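Local coordinates for protein alkylpurine DNA glycosylase AlkC (Pseudomonas fluorescens, PDB 5VHV) that probably excises alkylated purine bases from DNA as a base excision repair glycosylase that works without flipping the damaged nucleotide out of the duplex, at residues A[198-202]-A[231-235]; A[209-213]-A[238-244]. All coordinates share one frame; numbering follows the deposited sequence.

Contact 1. Residues A[198-202]-A[231-235]; sequences NDITK and RSLIK. With nucleotides of chain C.
A DNA-backbone site of the helical-repeat domain is built where Asn198, near the end of helix 187-201, meets Arg231 and Ser232 at the start of helix 231-235. The Asn198 amide is used on both ends. Its OD1 accepts from Ser232 OG at 2.7 Å, in the carbonyl plane on a lone pair, while its ND2 donates to OP1 of DA6 of chain C at 2.9 Å. The hydroxyl thus fixes the rotation of the amide and turns its NH2 to the phosphate. Lys202 comes to the same oxygen, where NZ donates a hydrogen bond to OP1 of DA6 of chain C at 2.8 Å; bends at chi2 and chi4 fold its chain back, and CE passes 3.4 Å from Ser232 OG. Over one face of the Arg231 guanidinium lies Asn198 ND2, 3.5 Å from CZ, with amide and guanidinium planes 28° apart in a stack. Arg231 NH1 is held by Asn195 OD1 and the carbonyl of His228, and the side chain also packs on a modified base of the DNA. Below this polar layer, Thr201 OG1 donates to Asn198 O and accepts from a water, which in turn takes the N-H of Leu233, so that the two helices are bridged. Thr201 CG2 meets Leu233 CD1 at 3.8 Å. Around the site, Asp199 forms a salt bridge with Arg155, Leu233 packs on helices 205-213 and 239-244, and Ile234 and Lys235 touch strand 305-314 of the C-terminal beta domain.

Contact 2. Residues A[209-213]-A[238-244]; sequences LSLIE and NTRALTL
Arg240, on helix 239-244, lies over Leu209 and holds Ser210 and Glu213 of helix 205-213, with the two short helical segments nearly parallel (22°) and their axes 10.5 Å apart. The guanidinium takes Glu213 side-on: NE donates to OE2 at 2.9 Å, on the syn side, and NH2 to OE1 at 2.8 Å, this second bond arriving from above the carboxylate plane. Both oxygens lie close to the guanidinium plane, although the two groups are twisted by 41°. NH2 spends its other hydrogen on Ser210 OG at 3.1 Å, again in the guanidinium plane; that hydroxyl is also hydrogen-bonded to the carbonyl of Glu206. The turn at chi3 swings the group flat over Leu209, whose CB sits 3.6 Å from Arg240 CZ. A water donates to Glu213 OE2 and to Arg240 O, adding a water-mediated link between the helices. A leucine in place of Arg240 would remove the NE and NH2 donors and is likely to leave the Glu213 carboxylate without its charged mate and less fixed in its rotation, with Ser210 OG losing a donor. Asn238 is the N-cap of helix 239-244: with CG anti to its N (chi1 -178°), OD1 accepts from Ala241 N at 2.8 Å, and Leu209 CD1 packs against this amide. Beneath these polar groups, Leu209 CD2 touches Ala241 CB, and Leu244 CD1 meets Ile212 CG2 at 3.9 Å. This apolar layer continues into Leu230 and Leu217 in loops, Ala226 and Ala229 of helix 220-229, and Leu233 of helix 231-235.

How the contacts relate
From the N terminus the chain runs through helix 187-201, then helix 205-213, and after helix 220-229 returns in helices 231-235 and 239-244. Contact 1 closes a loop of 28 residues, contact 2 one of 24; because their segments alternate, the loops cross. Two consecutive helices are thereby matched, in the same order, with two later ones, just before the beta domain begins. Leu233 joins the contacts: its CD1 packs on Leu209 CG, its CB on Ala241 CB, and its O probably accepts from Asn238 N. Contact 1 faces the DNA, whereas contact 2, centred 11 Å from it, lies about 12 Å from the nucleic acid at its nearest atom.

Contact 1. Residues A[198-202]-A[231-235]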
loop_
_atom_site.group_PDB
_atom_site.type_symbol
_atom_site.label_atom_id
_atom_site.label_comp_id
_atom_site.label_asym_id
_atom_site.label_seq_id
_atom_site.Cartn_x
_atom_site.Cartn_y
_atom_site.Cartn_z
ATOM N N ASN A 198 -3.867 0.125 -8.777
ATOM C CA ASN A 198 -4.902 0.749 -7.954
ATOM C C ASN A 198 -4.630 2.243 -7.759
ATOM O O ASN A 198 -5.551 3.062 -7.854
ATOM C CB ASN A 198 -5.009 0.003 -6.616
ATOM C CG ASN A 198 -6.068 0.569 -5.715
ATOM O OD1 ASN A 198 -7.242 0.635 -6.079
ATOM N ND2 ASN A 198 -5.671 0.952 -4.517
ATOM N N ASP A 199 -3.375 2.629 -7.506
ATOM C CA ASP A 199 -3.030 4.058 -7.493
ATOM C C ASP A 199 -3.522 4.766 -8.760
ATOM O O ASP A 199 -4.054 5.878 -8.707
ATOM C CB ASP A 199 -1.511 4.280 -7.410
ATOM C CG ASP A 199 -0.886 3.966 -6.060
ATOM O OD1 ASP A 199 -1.544 3.578 -5.072
ATOM O OD2 ASP A 199 0.349 4.150 -6.013
ATOM N N ILE A 200 -3.261 4.171 -9.923
ATOM C CA ILE A 200 -3.629 4.817 -11.181
ATOM C C ILE A 200 -5.131 4.992 -11.257
ATOM O O ILE A 200 -5.615 5.988 -11.814
ATOM C CB ILE A 200 -3.105 4.019 -12.389
ATOM C CG1 ILE A 200 -1.573 3.915 -12.333
ATOM C CG2 ILE A 200 -3.534 4.663 -13.707
ATOM C CD1 ILE A 200 -0.997 2.999 -13.399
ATOM N N THR A 201 -5.894 4.049 -10.697
ATOM C CA THR A 201 -7.337 4.158 -10.828
ATOM C C THR A 201 -7.867 5.394 -10.124
ATOM O O THR A 201 -8.999 5.807 -10.413
ATOM C CB THR A 201 -8.110 2.924 -10.306
ATOM O OG1 THR A 201 -8.014 2.803 -8.881
ATOM C CG2 THR A 201 -7.681 1.636 -10.982
ATOM N N LYS A 202 -7.090 5.988 -9.205
ATOM C CA LYS A 202 -7.559 7.190 -8.518
ATOM C C LYS A 202 -7.613 8.384 -9.461
ATOM O O LYS A 202 -8.379 9.324 -9.223
ATOM C CB LYS A 202 -6.662 7.525 -7.319
ATOM C CG LYS A 202 -6.487 6.354 -6.307
ATOM C CD LYS A 202 -7.774 5.602 -6.007
ATOM C CE LYS A 202 -7.532 4.455 -5.010
ATOM N NZ LYS A 202 -6.979 4.985 -3.728
ATOM N N ARG A 231 -9.631 -3.077 -7.035
ATOM C CA ARG A 231 -10.407 -3.192 -5.798
ATOM C C ARG A 231 -11.163 -1.917 -5.456
ATOM O O ARG A 231 -12.264 -1.993 -4.896
ATOM C CB ARG A 231 -9.493 -3.605 -4.653
ATOM C CG ARG A 231 -8.448 -2.555 -4.206
ATOM C CD ARG A 231 -7.509 -3.243 -3.243
ATOM N NE ARG A 231 -6.553 -2.390 -2.558
ATOM C CZ ARG A 231 -5.302 -2.172 -2.951
ATOM N NH1 ARG A 231 -4.850 -2.676 -4.081
ATOM N NH2 ARG A 231 -4.495 -1.459 -2.182
ATOM N N SER A 232 -10.599 -0.740 -5.752
ATOM C CA SER A 232 -11.310 0.495 -5.447
ATOM C C SER A 232 -12.473 0.691 -6.410
ATOM O O SER A 232 -13.586 1.037 -5.998
ATOM C CB SER A 232 -10.344 1.692 -5.493
ATOM O OG SER A 232 -9.293 1.536 -4.546
ATOM N N LEU A 233 -12.254 0.425 -7.696
ATOM C CA LEU A 233 -13.346 0.565 -8.657
ATOM C C LEU A 233 -14.459 -0.442 -8.387
ATOM O O LEU A 233 -15.637 -0.122 -8.583
ATOM C CB LEU A 233 -12.820 0.411 -10.083
ATOM C CG LEU A 233 -11.802 1.479 -10.524
ATOM C CD1 LEU A 233 -11.350 1.270 -11.975
ATOM C CD2 LEU A 233 -12.377 2.872 -10.367
ATOM N N ILE A 234 -14.111 -1.637 -7.917
ATOM C CA ILE A 234 -15.137 -2.625 -7.582
ATOM C C ILE A 234 -16.005 -2.119 -6.437
ATOM O O ILE A 234 -17.233 -2.263 -6.466
ATOM C CB ILE A 234 -14.486 -3.984 -7.250
ATOM C CG1 ILE A 234 -13.937 -4.627 -8.532
ATOM C CG2 ILE A 234 -15.490 -4.962 -6.569
ATOM C CD1 ILE A 234 -12.959 -5.719 -8.275
ATOM N N LYS A 235 -15.379 -1.550 -5.402
ATOM C CA LYS A 235 -16.138 -0.990 -4.287
ATOM C C LYS A 235 -17.032 0.154 -4.740
ATOM O O LYS A 235 -18.136 0.333 -4.208
ATOM C CB LYS A 235 -15.173 -0.534 -3.186
ATOM C CG LYS A 235 -14.634 -1.689 -2.361
ATOM C CD LYS A 235 -13.844 -1.217 -1.154
ATOM C CE LYS A 235 -12.540 -0.542 -1.590
ATOM N NZ LYS A 235 -11.724 -0.124 -0.390
ATOM P P DA C 6 -6.585 2.781 -0.861
ATOM O OP1 DA C 6 -6.358 2.693 -2.339
ATOM O OP2 DA C 6 -7.623 1.971 -0.197
ATOM O "O5'" DA C 6 -5.253 2.505 -0.046
ATOM C "C5'" DA C 6 -3.996 2.955 -0.554
ATOM C "C4'" DA C 6 -2.918 2.750 0.480
ATOM O "O4'" DA C 6 -3.203 3.573 1.638
ATOM C "C3'" DA C 6 -2.805 1.298 1.008
ATOM O "O3'" DA C 6 -1.514 0.751 0.741
ATOM C "C2'" DA C 6 -3.042 1.422 2.496
ATOM C "C1'" DA C 6 -2.731 2.875 2.759
ATOM N N9 DA C 6 -3.329 3.371 3.985
ATOM C C8 DA C 6 -4.622 3.223 4.402
ATOM N N7 DA C 6 -4.849 3.724 5.591
ATOM C C5 DA C 6 -3.611 4.195 5.987
ATOM C C6 DA C 6 -3.165 4.819 7.162
ATOM N N6 DA C 6 -3.973 5.096 8.206
ATOM N N1 DA C 6 -1.864 5.186 7.223
ATOM C C2 DA C 6 -1.067 4.914 6.184
ATOM N N3 DA C 6 -1.372 4.310 5.036
ATOM C C4 DA C 6 -2.668 3.978 5.001
HETATM O O HOH W 1 -9.241 0.126 -8.294
#

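Contact 2. Residues A[209-213]-A[238-244]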
loop_
_atom_site.group_PDB
_atom_site.type_symbol
_atom_site.label_atom_id
_atom_site.label_comp_id
_atom_site.label_asym_id
_atom_site.label_seq_id
_atom_site.Cartn_x
_atom_site.Cartn_y
_atom_site.Cartn_z
ATOM N N LEU A 209 -8.864 0.255 -16.746
ATOM C CA LEU A 209 -9.901 -0.658 -17.212
ATOM C C LEU A 209 -9.607 -1.131 -18.627
ATOM O O LEU A 209 -9.683 -2.328 -18.924
ATOM C CB LEU A 209 -11.272 0.017 -17.143
ATOM C CG LEU A 209 -11.772 0.273 -15.718
ATOM C CD1 LEU A 209 -12.879 1.349 -15.737
ATOM C CD2 LEU A 209 -12.280 -1.013 -15.079
ATOM N N SER A 210 -9.246 -0.203 -19.510
ATOM C CA SER A 210 -8.891 -0.590 -20.866
ATOM C C SER A 210 -7.691 -1.529 -20.872
ATOM O O SER A 210 -7.671 -2.519 -21.619
ATOM C CB SER A 210 -8.615 0.655 -21.706
ATOM O OG SER A 210 -9.813 1.377 -21.937
ATOM N N LEU A 211 -6.674 -1.224 -20.060
ATOM C CA LEU A 211 -5.494 -2.079 -19.981
ATOM C C LEU A 211 -5.878 -3.501 -19.608
ATOM O O LEU A 211 -5.522 -4.459 -20.304
ATOM C CB LEU A 211 -4.510 -1.518 -18.950
ATOM C CG LEU A 211 -3.159 -2.237 -18.832
ATOM C CD1 LEU A 211 -2.271 -1.905 -20.041
ATOM C CD2 LEU A 211 -2.447 -1.889 -17.518
ATOM N N ILE A 212 -6.617 -3.660 -18.506
ATOM C CA ILE A 212 -6.907 -4.997 -18.013
ATOM C C ILE A 212 -7.909 -5.707 -18.921
ATOM O O ILE A 212 -7.902 -6.942 -19.033
ATOM C CB ILE A 212 -7.357 -4.901 -16.542
ATOM C CG1 ILE A 212 -6.223 -4.328 -15.689
ATOM C CG2 ILE A 212 -7.753 -6.260 -16.015
ATOM C CD1 ILE A 212 -6.600 -4.127 -14.209
ATOM N N GLU A 213 -8.733 -4.957 -19.647
ATOM C CA GLU A 213 -9.577 -5.589 -20.649
ATOM C C GLU A 213 -8.758 -6.225 -21.776
ATOM O O GLU A 213 -9.296 -7.038 -22.532
ATOM C CB GLU A 213 -10.573 -4.561 -21.198
ATOM C CG GLU A 213 -11.695 -4.272 -20.194
ATOM C CD GLU A 213 -12.534 -3.063 -20.535
ATOM O OE1 GLU A 213 -12.242 -2.378 -21.539
ATOM O OE2 GLU A 213 -13.490 -2.795 -19.774
ATOM N N ASN A 238 -18.159 0.071 -10.156
ATOM C CA ASN A 238 -17.840 0.288 -11.566
ATOM C C ASN A 238 -18.209 -0.944 -12.389
ATOM O O ASN A 238 -17.730 -2.048 -12.112
ATOM C CB ASN A 238 -16.351 0.603 -11.712
ATOM C CG ASN A 238 -15.959 0.876 -13.142
ATOM O OD1 ASN A 238 -15.754 -0.042 -13.926
ATOM N ND2 ASN A 238 -15.850 2.145 -13.489
ATOM N N THR A 239 -19.056 -0.755 -13.417
ATOM C CA THR A 239 -19.580 -1.896 -14.170
ATOM C C THR A 239 -18.483 -2.613 -14.954
ATOM O O THR A 239 -18.460 -3.851 -15.007
ATOM C CB THR A 239 -20.682 -1.428 -15.121
ATOM O OG1 THR A 239 -21.631 -0.658 -14.379
ATOM C CG2 THR A 239 -21.380 -2.631 -15.750
ATOM N N ARG A 240 -17.578 -1.855 -15.582
ATOM C CA ARG A 240 -16.487 -2.472 -16.333
ATOM C C ARG A 240 -15.593 -3.296 -15.420
ATOM O O ARG A 240 -15.178 -4.406 -15.774
ATOM C CB ARG A 240 -15.664 -1.404 -17.042
ATOM C CG ARG A 240 -16.320 -0.852 -18.311
ATOM C CD ARG A 240 -15.549 0.341 -18.801
ATOM N NE ARG A 240 -14.328 -0.056 -19.498
ATOM C CZ ARG A 240 -13.424 0.783 -19.976
ATOM N NH1 ARG A 240 -13.560 2.090 -19.805
ATOM N NH2 ARG A 240 -12.372 0.309 -20.625
ATOM N N ALA A 241 -15.309 -2.779 -14.232
ATOM C CA ALA A 241 -14.489 -3.527 -13.280
ATOM C C ALA A 241 -15.207 -4.778 -12.786
ATOM O O ALA A 241 -14.615 -5.860 -12.732
ATOM C CB ALA A 241 -14.109 -2.626 -12.113
ATOM N N LEU A 242 -16.480 -4.653 -12.388
ATOM C CA LEU A 242 -17.227 -5.832 -11.968
ATOM C C LEU A 242 -17.312 -6.864 -13.091
ATOM O O LEU A 242 -17.244 -8.074 -12.842
ATOM C CB LEU A 242 -18.625 -5.420 -11.503
ATOM C CG LEU A 242 -18.618 -4.770 -10.108
ATOM C CD1 LEU A 242 -19.883 -3.928 -9.878
ATOM C CD2 LEU A 242 -18.486 -5.841 -9.053
ATOM N N THR A 243 -17.459 -6.403 -14.333
ATOM C CA THR A 243 -17.555 -7.327 -15.455
ATOM C C THR A 243 -16.263 -8.121 -15.610
ATOM O O THR A 243 -16.289 -9.322 -15.909
ATOM C CB THR A 243 -17.884 -6.558 -16.741
ATOM O OG1 THR A 243 -19.178 -5.943 -16.634
ATOM C CG2 THR A 243 -17.902 -7.494 -17.970
ATOM N N LEU A 244 -15.117 -7.471 -15.410
ATOM C CA LEU A 244 -13.858 -8.205 -15.455
ATOM C C LEU A 244 -13.809 -9.285 -14.382
ATOM O O LEU A 244 -13.152 -10.307 -14.570
ATOM C CB LEU A 244 -12.670 -7.233 -15.304
ATOM C CG LEU A 244 -12.360 -6.441 -16.570
ATOM C CD1 LEU A 244 -11.521 -5.233 -16.223
ATOM C CD2 LEU A 244 -11.652 -7.308 -17.598
HETATM O O HOH W 2 -15.024 -4.743 -18.563
#